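Local coordinates for protein alcohol dehydrogenase YqhD (Escherichia coli, PDB 4QGS) that reduces a broad range of short-chain aldehydes to alcohols with NADPH, using one zinc ion per subunit, at residues Leu71-Ile76 with Tyr82-Asn87; Phe227-Leu232 with Leu315-Glu320; Gly281-Ala286 with Glu372-Thr377; Thr295-Leu300 with Asn343-Leu348. All coordinates share one frame; numbering follows the deposited sequence.

How the contacts relate
Contact 1 lies in the nucleotide-binding part of the chain and pairs the end of a strand with the helix that follows it. Contacts 2, 3 and 4 lie in the helical C-terminal part and join helices or helix ends. Contacts 2 and 4 are buried, while contacts 1 and 3 are only partly so. No two contacts hold the same pair of helices, but contacts 3 and 4 touch where L284 and T285 pack on T295. Their centres are 19 Å apart. The chemistry differs with place. Contacts 1 and 4 rest on apolar packing round a phenylalanine. Contact 2 adds a buried carboxylate-amide bond, and contact 3 is a single His-carboxylate bond near the surface.

Contact 1 of 4, residues Leu71-Ile76 with Tyr82-Asn87; sequences LEFGGI and YETLMN
The F73 ring meets helix 82-95 obliquely, with its outer end. Its CZ lies 3.5 Å from the backbone oxygen T84 O. The methyl of T84 is close to the same end, with CG2 3.7 Å from F73 CZ. N87 adds its CB, 4.2 Å from F73 CZ. The other aromatic ring, Y82, packs within its own helix: M86 CG lies 3.7 Å above one face of the Y82 ring, toward the rim. F73 has CG anti to the backbone N (chi1 -178°), which carries the ring out from the strand to the helix. In T84, chi1 of -51° gives the methyl to F73 and leaves OG1 on the side of E77, whose OE2 it hydrogen-bonds. Beyond the strand, I76 and L85 meet through their ends, CD1 of I76 lying 4.2 Å from CD2 of L85. G75 has a positive phi of 93°, where a side chain would press on the carbonyl of G74. The F73 ring also packs on L44, A88 and L91. With an alanine at F73, the T84 methyl would probably lose its aromatic neighbour and a gap would open between strand and helix. Within this chain, strand 69-73 is the outermost strand at one end of the parallel sheet. Helix 82-95 leads on to strand 99-104, so the contact belongs to a beta-alpha-beta crossover. The loop after the strand lies by the cofactor site, with the side chain of I76 about 4 Å from that of S107, as expected of a Rossmann-like nucleotide-binding fold.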
loop_
_atom_site.group_PDB
_atom_site.type_symbol
_atom_site.label_atom_id
_atom_site.label_comp_id
_atom_site.label_asym_id
_atom_site.label_seq_id
_atom_site.Cartn_x
_atom_site.Cartn_y
_atom_site.Cartn_z
ATOM N N LEU A 71 -0.963 2.940 27.570
ATOM C CA LEU A 71 -2.161 3.753 27.348
ATOM C C LEU A 71 -2.737 3.402 25.979
ATOM O O LEU A 71 -2.048 2.793 25.154
ATOM C CB LEU A 71 -1.839 5.249 27.412
ATOM C CG LEU A 71 -1.665 5.971 28.752
ATOM C CD1 LEU A 71 -0.638 5.297 29.643
ATOM C CD2 LEU A 71 -1.270 7.421 28.495
ATOM N N GLU A 72 -3.986 3.792 25.728
ATOM C CA GLU A 72 -4.636 3.477 24.457
ATOM C C GLU A 72 -5.236 4.710 23.784
ATOM O O GLU A 72 -5.696 5.629 24.455
ATOM C CB GLU A 72 -5.735 2.437 24.655
ATOM C CG GLU A 72 -5.293 1.132 25.290
ATOM C CD GLU A 72 -6.435 0.128 25.370
ATOM O OE1 GLU A 72 -6.308 -0.878 26.095
ATOM O OE2 GLU A 72 -7.466 0.353 24.699
ATOM N N PHE A 73 -5.224 4.717 22.455
ATOM C CA PHE A 73 -5.886 5.760 21.680
ATOM C C PHE A 73 -6.428 5.165 20.393
ATOM O O PHE A 73 -5.661 4.819 19.503
ATOM C CB PHE A 73 -4.925 6.912 21.362
ATOM C CG PHE A 73 -5.569 8.049 20.602
ATOM C CD1 PHE A 73 -6.069 9.154 21.274
ATOM C CD2 PHE A 73 -5.677 8.009 19.221
ATOM C CE1 PHE A 73 -6.657 10.199 20.584
ATOM C CE2 PHE A 73 -6.273 9.052 18.524
ATOM C CZ PHE A 73 -6.761 10.146 19.209
ATOM N N GLY A 74 -7.745 5.056 20.281
ATOM C CA GLY A 74 -8.340 4.465 19.099
ATOM C C GLY A 74 -9.108 5.482 18.284
ATOM O O GLY A 74 -9.081 6.676 18.585
ATOM N N GLY A 75 -9.785 5.007 17.243
ATOM C CA GLY A 75 -10.620 5.859 16.422
ATOM C C GLY A 75 -9.936 6.451 15.204
ATOM O O GLY A 75 -10.511 7.309 14.534
ATOM N N ILE A 76 -8.713 6.013 14.914
ATOM C CA ILE A 76 -8.047 6.449 13.693
ATOM C C ILE A 76 -8.835 5.886 12.516
ATOM O O ILE A 76 -8.971 4.677 12.354
ATOM C CB ILE A 76 -6.570 6.002 13.632
ATOM C CG1 ILE A 76 -5.758 6.685 14.739
ATOM C CG2 ILE A 76 -5.967 6.331 12.276
ATOM C CD1 ILE A 76 -4.285 6.292 14.764
ATOM N N TYR A 82 -6.561 14.862 10.201
ATOM C CA TYR A 82 -5.628 15.758 10.884
ATOM C C TYR A 82 -6.201 16.180 12.229
ATOM O O TYR A 82 -5.458 16.445 13.175
ATOM C CB TYR A 82 -5.327 16.989 10.017
ATOM C CG TYR A 82 -4.498 18.068 10.693
ATOM C CD1 TYR A 82 -3.114 18.093 10.558
ATOM C CD2 TYR A 82 -5.099 19.079 11.437
ATOM C CE1 TYR A 82 -2.350 19.078 11.162
ATOM C CE2 TYR A 82 -4.343 20.068 12.047
ATOM C CZ TYR A 82 -2.969 20.064 11.903
ATOM O OH TYR A 82 -2.207 21.042 12.501
ATOM N N GLU A 83 -7.527 16.248 12.289
ATOM C CA GLU A 83 -8.251 16.462 13.535
ATOM C C GLU A 83 -7.757 15.510 14.605
ATOM O O GLU A 83 -7.126 15.913 15.580
ATOM C CB GLU A 83 -9.757 16.238 13.346
ATOM C CG GLU A 83 -10.480 17.218 12.445
ATOM C CD GLU A 83 -11.956 16.884 12.323
ATOM O OE1 GLU A 83 -12.651 16.864 13.363
ATOM O OE2 GLU A 83 -12.421 16.630 11.190
ATOM N N THR A 84 -8.056 14.235 14.390
ATOM C CA THR A 84 -7.899 13.209 15.408
ATOM C C THR A 84 -6.440 12.950 15.753
ATOM O O THR A 84 -6.102 12.738 16.915
ATOM C CB THR A 84 -8.558 11.895 14.959
ATOM O OG1 THR A 84 -9.898 12.161 14.526
ATOM C CG2 THR A 84 -8.590 10.896 16.102
ATOM N N LEU A 85 -5.573 12.975 14.747
ATOM C CA LEU A 85 -4.157 12.722 14.985
ATOM C C LEU A 85 -3.570 13.784 15.918
ATOM O O LEU A 85 -2.729 13.478 16.762
ATOM C CB LEU A 85 -3.389 12.671 13.660
ATOM C CG LEU A 85 -3.904 11.631 12.659
ATOM C CD1 LEU A 85 -3.070 11.632 11.397
ATOM C CD2 LEU A 85 -3.925 10.232 13.275
ATOM N N MET A 86 -4.036 15.023 15.783
ATOM C CA MET A 86 -3.595 16.104 16.665
ATOM C C MET A 86 -4.053 15.889 18.106
ATOM O O MET A 86 -3.351 16.267 19.043
ATOM C CB MET A 86 -4.104 17.456 16.170
ATOM C CG MET A 86 -3.204 18.128 15.154
ATOM S SD MET A 86 -1.517 18.376 15.762
ATOM C CE MET A 86 -0.682 17.074 14.899
ATOM N N ASN A 87 -5.235 15.297 18.278
ATOM C CA ASN A 87 -5.725 14.925 19.607
ATOM C C ASN A 87 -4.783 13.928 20.268
ATOM O O ASN A 87 -4.543 13.975 21.474
ATOM C CB ASN A 87 -7.126 14.323 19.522
ATOM C CG ASN A 87 -8.215 15.378 19.485
ATOM O OD1 ASN A 87 -8.022 16.509 19.934
ATOM N ND2 ASN A 87 -9.369 15.010 18.945
#

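Contact 2 of 4, residues Phe227-Leu232 with Leu315-Glu320; sequences FAEGIL and LLQYAE
E229 and L232 of helix 222-244 meet Q317 and Y318 of helix 312-323 in a buried helix-to-helix contact of the C-terminal part of the chain. It has one polar and one apolar pair. The CA atoms come closest at E229 and Y318, 7.4 Å apart. In the polar pair, Q317 NE2 gives a hydrogen bond of 2.9 Å to E229 OE2, with an angle of 151° at the hydrogen. The amide meets the oxygen nearly end-on to its C-O bond. The bond is somewhat bent, and OE2 lies 19° out of the amide plane. Carboxylate and amide planes are 66° apart. Q317 has CG anti to the backbone N and an extended chain, which together bring the amide across to the other helix. In the apolar pair, L232 CD1 comes to the edge of the Y318 ring, 4.0 Å from Y318 CE1 and 4.1 Å from Y318 CD1. The two side chains cross at about a right angle. L232 also packs on F207 and T210 of helix 196-211, which carries the zinc ligands D205 and H209. The hydroxyl of Y318 bonds T341 and W323, and its ring meets W304 and W323 edge-to-face. E229 OE2 is shared with the Y214 hydroxyl, while OE1 forms a salt bridge with R321. The buried carboxylate is therefore gripped at both oxygens. The arginine would be expected to offset its charge, and Q317 and Y214 share the other oxygen, so the E229 carboxylate has little freedom to turn.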
loop_
_atom_site.group_PDB
_atom_site.type_symbol
_atom_site.label_atom_id
_atom_site.label_comp_id
_atom_site.label_asym_id
_atom_site.label_seq_id
_atom_site.Cartn_x
_atom_site.Cartn_y
_atom_site.Cartn_z
ATOM N N PHE A 227 13.310 -10.387 -8.750
ATOM C CA PHE A 227 12.600 -10.334 -7.471
ATOM C C PHE A 227 11.141 -9.949 -7.716
ATOM O O PHE A 227 10.223 -10.532 -7.115
ATOM C CB PHE A 227 13.269 -9.349 -6.517
ATOM C CG PHE A 227 14.528 -9.881 -5.854
ATOM C CD1 PHE A 227 15.176 -11.008 -6.328
ATOM C CD2 PHE A 227 15.044 -9.237 -4.743
ATOM C CE1 PHE A 227 16.325 -11.487 -5.701
ATOM C CE2 PHE A 227 16.195 -9.712 -4.107
ATOM C CZ PHE A 227 16.827 -10.836 -4.588
ATOM N N ALA A 228 10.930 -8.989 -8.609
ATOM C CA ALA A 228 9.579 -8.597 -9.020
ATOM C C ALA A 228 8.838 -9.796 -9.599
ATOM O O ALA A 228 7.706 -10.092 -9.195
ATOM C CB ALA A 228 9.634 -7.453 -10.037
ATOM N N GLU A 229 9.489 -10.498 -10.520
ATOM C CA GLU A 229 8.931 -11.712 -11.113
ATOM C C GLU A 229 8.568 -12.744 -10.040
ATOM O O GLU A 229 7.492 -13.361 -10.087
ATOM C CB GLU A 229 9.924 -12.300 -12.128
ATOM C CG GLU A 229 9.930 -11.522 -13.422
ATOM C CD GLU A 229 11.245 -11.649 -14.210
ATOM O OE1 GLU A 229 12.046 -12.549 -13.900
ATOM O OE2 GLU A 229 11.455 -10.837 -15.134
ATOM N N GLY A 230 9.456 -12.899 -9.063
ATOM C CA GLY A 230 9.244 -13.819 -7.957
ATOM C C GLY A 230 8.022 -13.476 -7.127
ATOM O O GLY A 230 7.251 -14.362 -6.732
ATOM N N ILE A 231 7.856 -12.195 -6.830
ATOM C CA ILE A 231 6.676 -11.736 -6.093
ATOM C C ILE A 231 5.401 -12.073 -6.880
ATOM O O ILE A 231 4.435 -12.617 -6.324
ATOM C CB ILE A 231 6.740 -10.208 -5.807
ATOM C CG1 ILE A 231 7.846 -9.903 -4.795
ATOM C CG2 ILE A 231 5.364 -9.684 -5.308
ATOM C CD1 ILE A 231 8.261 -8.443 -4.735
ATOM N N LEU A 232 5.413 -11.761 -8.175
ATOM C CA LEU A 232 4.232 -11.948 -9.033
ATOM C C LEU A 232 3.866 -13.431 -9.121
ATOM O O LEU A 232 2.705 -13.816 -8.943
ATOM C CB LEU A 232 4.490 -11.359 -10.427
ATOM C CG LEU A 232 4.718 -9.849 -10.425
ATOM C CD1 LEU A 232 5.212 -9.374 -11.777
ATOM C CD2 LEU A 232 3.403 -9.118 -10.070
ATOM N N LEU A 315 6.636 -6.029 -21.194
ATOM C CA LEU A 315 5.424 -6.843 -21.329
ATOM C C LEU A 315 5.758 -8.243 -21.842
ATOM O O LEU A 315 5.191 -9.229 -21.390
ATOM C CB LEU A 315 4.417 -6.158 -22.257
ATOM C CG LEU A 315 3.611 -5.054 -21.583
ATOM C CD1 LEU A 315 2.971 -4.139 -22.637
ATOM C CD2 LEU A 315 2.532 -5.689 -20.681
ATOM N N LEU A 316 6.696 -8.338 -22.785
ATOM C CA LEU A 316 7.098 -9.643 -23.293
ATOM C C LEU A 316 7.889 -10.436 -22.254
ATOM O O LEU A 316 7.766 -11.662 -22.156
ATOM C CB LEU A 316 7.943 -9.475 -24.572
ATOM C CG LEU A 316 7.158 -8.952 -25.773
ATOM C CD1 LEU A 316 8.132 -8.530 -26.876
ATOM C CD2 LEU A 316 6.209 -10.008 -26.280
ATOM N N GLN A 317 8.708 -9.737 -21.476
ATOM C CA GLN A 317 9.466 -10.398 -20.414
ATOM C C GLN A 317 8.509 -10.921 -19.346
ATOM O O GLN A 317 8.643 -12.043 -18.865
ATOM C CB GLN A 317 10.505 -9.452 -19.792
ATOM C CG GLN A 317 11.390 -10.142 -18.738
ATOM C CD GLN A 317 12.592 -9.304 -18.325
ATOM O OE1 GLN A 317 13.046 -8.440 -19.074
ATOM N NE2 GLN A 317 13.108 -9.552 -17.123
ATOM N N TYR A 318 7.536 -10.090 -18.990
ATOM C CA TYR A 318 6.497 -10.452 -18.036
ATOM C C TYR A 318 5.730 -11.672 -18.528
ATOM O O TYR A 318 5.496 -12.617 -17.771
ATOM C CB TYR A 318 5.578 -9.240 -17.825
ATOM C CG TYR A 318 4.248 -9.467 -17.133
ATOM C CD1 TYR A 318 4.181 -9.632 -15.758
ATOM C CD2 TYR A 318 3.059 -9.429 -17.850
ATOM C CE1 TYR A 318 2.954 -9.799 -15.107
ATOM C CE2 TYR A 318 1.819 -9.593 -17.211
ATOM C CZ TYR A 318 1.782 -9.785 -15.841
ATOM O OH TYR A 318 0.574 -9.947 -15.198
ATOM N N ALA A 319 5.380 -11.673 -19.810
ATOM C CA ALA A 319 4.602 -12.770 -20.384
ATOM C C ALA A 319 5.355 -14.088 -20.281
ATOM O O ALA A 319 4.787 -15.111 -19.915
ATOM C CB ALA A 319 4.253 -12.478 -21.822
ATOM N N GLU A 320 6.646 -14.052 -20.592
ATOM C CA GLU A 320 7.476 -15.247 -20.531
ATOM C C GLU A 320 7.800 -15.679 -19.095
ATOM O O GLU A 320 7.593 -16.841 -18.724
ATOM C CB GLU A 320 8.773 -15.002 -21.317
ATOM C CG GLU A 320 9.694 -16.195 -21.392
ATOM C CD GLU A 320 10.853 -15.949 -22.341
ATOM O OE1 GLU A 320 10.604 -15.506 -23.481
ATOM O OE2 GLU A 320 12.009 -16.187 -21.946
#

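Contact 3 of 4, residues Gly281-Ala286 with Glu372-Thr377; sequences GHELTA and EEHGMT
H374 is the residue just before G375 in the Schellman motif that closes helix 364-373, and it makes a His-carboxylate hydrogen bond with E283 of helix 276-288. The donor is ND1 of H374 and the acceptor is OE2 of E283, 2.6 Å apart. The bond is short and nearly straight, 165° at the hydrogen. It uses the syn lone pair of OE2, and the oxygen lies in the plane of the ring at its edge. Carboxylate and ring are nearly coplanar, with 20° between them. The second oxygen follows the same ring edge, E283 OE1 lying 3.3 Å from H374 CE1. The two side chains come from opposite directions. E283 is bent at chi2 (-60°), and this turns the carboxylate across the gap to the imidazole. G375 takes a positive phi and its N bonds E372 O at 3.1 Å, which holds the backbone next to H374. The carboxylate would be expected to favour a protonated imidazole, though the structure does not prove it. E283 is buried, while H374 is exposed. The side chain of E283 also touches K370 and L371 of helix 364-373 and Y394 of helix 387-396. The next residue, L284, packs on L367 and on T295 and V299 of helix 292-306. Helix 276-288 thus sits among three helices, and the bond ties it to the end of one of them.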
loop_
_atom_site.group_PDB
_atom_site.type_symbol
_atom_site.label_atom_id
_atom_site.label_comp_id
_atom_site.label_asym_id
_atom_site.label_seq_id
_atom_site.Cartn_x
_atom_site.Cartn_y
_atom_site.Cartn_z
ATOM N N GLY A 281 -6.480 5.354 -11.216
ATOM C CA GLY A 281 -7.349 4.644 -10.303
ATOM C C GLY A 281 -7.840 5.505 -9.156
ATOM O O GLY A 281 -9.005 5.382 -8.734
ATOM N N HIS A 282 -6.971 6.373 -8.648
ATOM C CA HIS A 282 -7.299 7.218 -7.503
ATOM C C HIS A 282 -8.510 8.116 -7.778
ATOM O O HIS A 282 -9.296 8.383 -6.881
ATOM C CB HIS A 282 -6.099 8.084 -7.103
ATOM C CG HIS A 282 -5.032 7.347 -6.345
ATOM N ND1 HIS A 282 -3.835 7.935 -5.995
ATOM C CD2 HIS A 282 -4.976 6.077 -5.874
ATOM C CE1 HIS A 282 -3.089 7.062 -5.341
ATOM N NE2 HIS A 282 -3.757 5.926 -5.255
ATOM N N GLU A 283 -8.645 8.597 -9.012
ATOM C CA GLU A 283 -9.797 9.434 -9.363
ATOM C C GLU A 283 -11.104 8.640 -9.370
ATOM O O GLU A 283 -12.162 9.200 -9.074
ATOM C CB GLU A 283 -9.590 10.110 -10.724
ATOM C CG GLU A 283 -8.331 10.961 -10.820
ATOM C CD GLU A 283 -8.255 12.107 -9.825
ATOM O OE1 GLU A 283 -9.245 12.433 -9.144
ATOM O OE2 GLU A 283 -7.168 12.711 -9.729
ATOM N N LEU A 284 -11.041 7.344 -9.691
ATOM C CA LEU A 284 -12.234 6.488 -9.619
ATOM C C LEU A 284 -12.693 6.287 -8.170
ATOM O O LEU A 284 -13.892 6.260 -7.887
ATOM C CB LEU A 284 -11.976 5.127 -10.288
ATOM C CG LEU A 284 -11.724 5.211 -11.811
ATOM C CD1 LEU A 284 -11.306 3.849 -12.363
ATOM C CD2 LEU A 284 -13.002 5.697 -12.540
ATOM N N THR A 285 -11.742 6.147 -7.251
ATOM C CA THR A 285 -12.103 6.019 -5.844
ATOM C C THR A 285 -12.698 7.329 -5.326
ATOM O O THR A 285 -13.753 7.336 -4.673
ATOM C CB THR A 285 -10.889 5.624 -4.965
ATOM O OG1 THR A 285 -10.461 4.298 -5.309
ATOM C CG2 THR A 285 -11.303 5.664 -3.480
ATOM N N ALA A 286 -12.039 8.442 -5.643
ATOM C CA ALA A 286 -12.471 9.754 -5.169
ATOM C C ALA A 286 -13.869 10.096 -5.662
ATOM O O ALA A 286 -14.701 10.616 -4.914
ATOM C CB ALA A 286 -11.484 10.834 -5.612
ATOM N N GLU A 372 -6.700 16.850 -14.156
ATOM C CA GLU A 372 -6.061 18.114 -14.483
ATOM C C GLU A 372 -5.937 18.987 -13.241
ATOM O O GLU A 372 -4.897 19.618 -13.016
ATOM C CB GLU A 372 -6.825 18.841 -15.595
ATOM C CG GLU A 372 -6.223 20.190 -15.970
ATOM C CD GLU A 372 -6.729 20.718 -17.301
ATOM O OE1 GLU A 372 -7.845 20.346 -17.707
ATOM O OE2 GLU A 372 -6.006 21.509 -17.943
ATOM N N GLU A 373 -6.989 19.001 -12.429
ATOM C CA GLU A 373 -7.002 19.768 -11.189
ATOM C C GLU A 373 -5.888 19.293 -10.246
ATOM O O GLU A 373 -5.261 20.088 -9.533
ATOM C CB GLU A 373 -8.374 19.640 -10.515
ATOM C CG GLU A 373 -8.542 20.442 -9.233
ATOM C CD GLU A 373 -9.890 20.207 -8.564
ATOM O OE1 GLU A 373 -10.873 19.880 -9.271
ATOM O OE2 GLU A 373 -9.958 20.345 -7.324
ATOM N N HIS A 374 -5.639 17.989 -10.266
ATOM C CA HIS A 374 -4.674 17.380 -9.363
ATOM C C HIS A 374 -3.263 17.331 -9.945
ATOM O O HIS A 374 -2.358 16.759 -9.337
ATOM C CB HIS A 374 -5.143 15.978 -8.991
ATOM C CG HIS A 374 -6.441 15.962 -8.249
ATOM N ND1 HIS A 374 -7.278 14.869 -8.241
ATOM C CD2 HIS A 374 -7.036 16.900 -7.476
ATOM C CE1 HIS A 374 -8.346 15.139 -7.504
ATOM N NE2 HIS A 374 -8.222 16.364 -7.028
ATOM N N GLY A 375 -3.081 17.936 -11.117
ATOM C CA GLY A 375 -1.771 18.041 -11.740
ATOM C C GLY A 375 -1.276 16.751 -12.359
ATOM O O GLY A 375 -0.087 16.601 -12.629
ATOM N N MET A 376 -2.193 15.814 -12.589
ATOM C CA MET A 376 -1.838 14.506 -13.120
ATOM C C MET A 376 -1.943 14.474 -14.648
ATOM O O MET A 376 -2.741 13.718 -15.180
ATOM C CB MET A 376 -2.759 13.438 -12.514
ATOM C CG MET A 376 -2.742 13.414 -11.009
ATOM S SD MET A 376 -1.136 12.876 -10.381
ATOM C CE MET A 376 -1.434 13.032 -8.617
ATOM N N THR A 377 -1.125 15.271 -15.345
ATOM C CA THR A 377 -1.322 15.593 -16.756
ATOM C C THR A 377 -0.161 15.031 -17.666
ATOM O O THR A 377 -0.257 15.141 -18.897
ATOM C CB THR A 377 -1.436 17.147 -16.926
ATOM O OG1 THR A 377 -0.261 17.725 -16.339
ATOM C CG2 THR A 377 -2.653 17.661 -16.233
#

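Contact 4 of 4, residues Thr295-Leu300 with Asn343-Leu348; sequences TLAIVL and NFFEQL
Helices 292-306 and 330-347 come closest at A297 and F345, whose CA atoms are 6.4 Å apart. The small side chain of A297 permits this. F345 CD2 lies 3.6 Å from A297 CB and also 3.6 Å from A297 CA, so the ring meets the helix backbone as well as the methyl. That approach is oblique. L300, one turn on, comes to the ring edge near its plane, with CD2 3.9 Å from F345 CE2 and 4.0 Å from F345 CZ. L300 and F345 cross at about a right angle. In F345, chi2 of -15° keeps CA close to the ring plane and turns the CD2 side outward to A297. Were F345 a serine, the close approach of the helices would probably go unfilled, and L300 would have no ring edge to lie against. The neighbours place this packing next to the zinc site. L296 packs on the zinc ligands H278 of helix 276-288 and D205 of helix 196-211, and L300 also touches T277. From 343-348, F344 meets F207, and L348 rests on V203 and V204 of helix 196-211 and on L243 of helix 222-244.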
loop_
_atom_site.group_PDB
_atom_site.type_symbol
_atom_site.label_atom_id
_atom_site.label_comp_id
_atom_site.label_asym_id
_atom_site.label_seq_id
_atom_site.Cartn_x
_atom_site.Cartn_y
_atom_site.Cartn_z
ATOM N N THR A 295 -10.146 -0.198 -8.523
ATOM C CA THR A 295 -9.784 0.802 -9.529
ATOM C C THR A 295 -8.519 0.376 -10.280
ATOM O O THR A 295 -8.371 0.671 -11.471
ATOM C CB THR A 295 -9.568 2.196 -8.920
ATOM O OG1 THR A 295 -8.343 2.219 -8.169
ATOM C CG2 THR A 295 -10.768 2.578 -8.022
ATOM N N LEU A 296 -7.612 -0.318 -9.592
ATOM C CA LEU A 296 -6.383 -0.789 -10.240
ATOM C C LEU A 296 -6.658 -1.915 -11.230
ATOM O O LEU A 296 -6.044 -1.979 -12.301
ATOM C CB LEU A 296 -5.355 -1.262 -9.189
ATOM C CG LEU A 296 -5.000 -0.266 -8.081
ATOM C CD1 LEU A 296 -3.990 -0.892 -7.083
ATOM C CD2 LEU A 296 -4.467 1.052 -8.626
ATOM N N ALA A 297 -7.559 -2.819 -10.862
ATOM C CA ALA A 297 -7.898 -3.949 -11.713
ATOM C C ALA A 297 -8.573 -3.462 -12.990
ATOM O O ALA A 297 -8.405 -4.051 -14.059
ATOM C CB ALA A 297 -8.799 -4.918 -10.976
ATOM N N ILE A 298 -9.331 -2.377 -12.876
ATOM C CA ILE A 298 -9.954 -1.782 -14.045
ATOM C C ILE A 298 -8.914 -1.110 -14.952
ATOM O O ILE A 298 -8.854 -1.372 -16.157
ATOM C CB ILE A 298 -11.024 -0.726 -13.647
ATOM C CG1 ILE A 298 -12.216 -1.387 -12.932
ATOM C CG2 ILE A 298 -11.500 0.064 -14.872
ATOM C CD1 ILE A 298 -13.035 -0.405 -12.150
ATOM N N VAL A 299 -8.092 -0.243 -14.373
ATOM C CA VAL A 299 -7.199 0.586 -15.187
ATOM C C VAL A 299 -6.019 -0.190 -15.779
ATOM O O VAL A 299 -5.669 0.024 -16.946
ATOM C CB VAL A 299 -6.675 1.779 -14.377
ATOM C CG1 VAL A 299 -5.594 2.551 -15.145
ATOM C CG2 VAL A 299 -7.858 2.704 -14.029
ATOM N N LEU A 300 -5.400 -1.074 -14.999
ATOM C CA LEU A 300 -4.145 -1.707 -15.453
ATOM C C LEU A 300 -4.225 -2.344 -16.849
ATOM O O LEU A 300 -3.382 -2.033 -17.701
ATOM C CB LEU A 300 -3.674 -2.769 -14.448
ATOM C CG LEU A 300 -2.278 -3.324 -14.780
ATOM C CD1 LEU A 300 -1.198 -2.307 -14.469
ATOM C CD2 LEU A 300 -2.050 -4.608 -14.002
ATOM N N ASN A 343 -7.844 -11.977 -16.330
ATOM C CA ASN A 343 -8.491 -13.170 -15.808
ATOM C C ASN A 343 -8.110 -13.459 -14.358
ATOM O O ASN A 343 -8.955 -13.855 -13.554
ATOM C CB ASN A 343 -8.168 -14.382 -16.681
ATOM C CG ASN A 343 -8.821 -15.648 -16.163
ATOM O OD1 ASN A 343 -10.047 -15.808 -16.263
ATOM N ND2 ASN A 343 -8.025 -16.540 -15.593
ATOM N N PHE A 344 -6.836 -13.251 -14.022
ATOM C CA PHE A 344 -6.366 -13.454 -12.654
ATOM C C PHE A 344 -7.163 -12.563 -11.685
ATOM O O PHE A 344 -7.667 -13.036 -10.666
ATOM C CB PHE A 344 -4.854 -13.175 -12.567
ATOM C CG PHE A 344 -4.289 -13.243 -11.171
ATOM C CD1 PHE A 344 -4.301 -14.436 -10.459
ATOM C CD2 PHE A 344 -3.726 -12.117 -10.582
ATOM C CE1 PHE A 344 -3.776 -14.502 -9.174
ATOM C CE2 PHE A 344 -3.207 -12.179 -9.295
ATOM C CZ PHE A 344 -3.238 -13.370 -8.593
ATOM N N PHE A 345 -7.292 -11.282 -12.017
ATOM C CA PHE A 345 -8.059 -10.345 -11.186
ATOM C C PHE A 345 -9.523 -10.785 -11.071
ATOM O O PHE A 345 -10.098 -10.837 -9.968
ATOM C CB PHE A 345 -7.992 -8.931 -11.756
ATOM C CG PHE A 345 -6.609 -8.307 -11.721
ATOM C CD1 PHE A 345 -5.602 -8.845 -10.943
ATOM C CD2 PHE A 345 -6.356 -7.157 -12.449
ATOM C CE1 PHE A 345 -4.327 -8.253 -10.910
ATOM C CE2 PHE A 345 -5.105 -6.557 -12.436
ATOM C CZ PHE A 345 -4.081 -7.113 -11.662
ATOM N N GLU A 346 -10.126 -11.132 -12.204
ATOM C CA GLU A 346 -11.535 -11.535 -12.182
ATOM C C GLU A 346 -11.778 -12.789 -11.350
ATOM O O GLU A 346 -12.778 -12.859 -10.622
ATOM C CB GLU A 346 -12.047 -11.720 -13.605
ATOM C CG GLU A 346 -11.783 -10.458 -14.403
ATOM C CD GLU A 346 -12.705 -10.212 -15.547
ATOM O OE1 GLU A 346 -13.478 -9.222 -15.463
ATOM O OE2 GLU A 346 -12.624 -10.976 -16.533
ATOM N N GLN A 347 -10.868 -13.758 -11.426
ATOM C CA GLN A 347 -11.021 -14.998 -10.653
ATOM C C GLN A 347 -10.807 -14.783 -9.159
ATOM O O GLN A 347 -11.275 -15.580 -8.343
ATOM C CB GLN A 347 -10.069 -16.077 -11.169
ATOM C CG GLN A 347 -10.364 -16.554 -12.591
ATOM C CD GLN A 347 -11.801 -16.995 -12.801
ATOM O OE1 GLN A 347 -12.445 -17.539 -11.899
ATOM N NE2 GLN A 347 -12.318 -16.752 -14.002
ATOM N N LEU A 348 -10.110 -13.706 -8.794
ATOM C CA LEU A 348 -10.029 -13.292 -7.396
ATOM C C LEU A 348 -11.314 -12.614 -6.922
ATOM O O LEU A 348 -11.458 -12.311 -5.739
ATOM C CB LEU A 348 -8.853 -12.333 -7.179
ATOM C CG LEU A 348 -7.449 -12.921 -7.303
ATOM C CD1 LEU A 348 -6.432 -11.777 -7.257
ATOM C CD2 LEU A 348 -7.164 -13.957 -6.209
#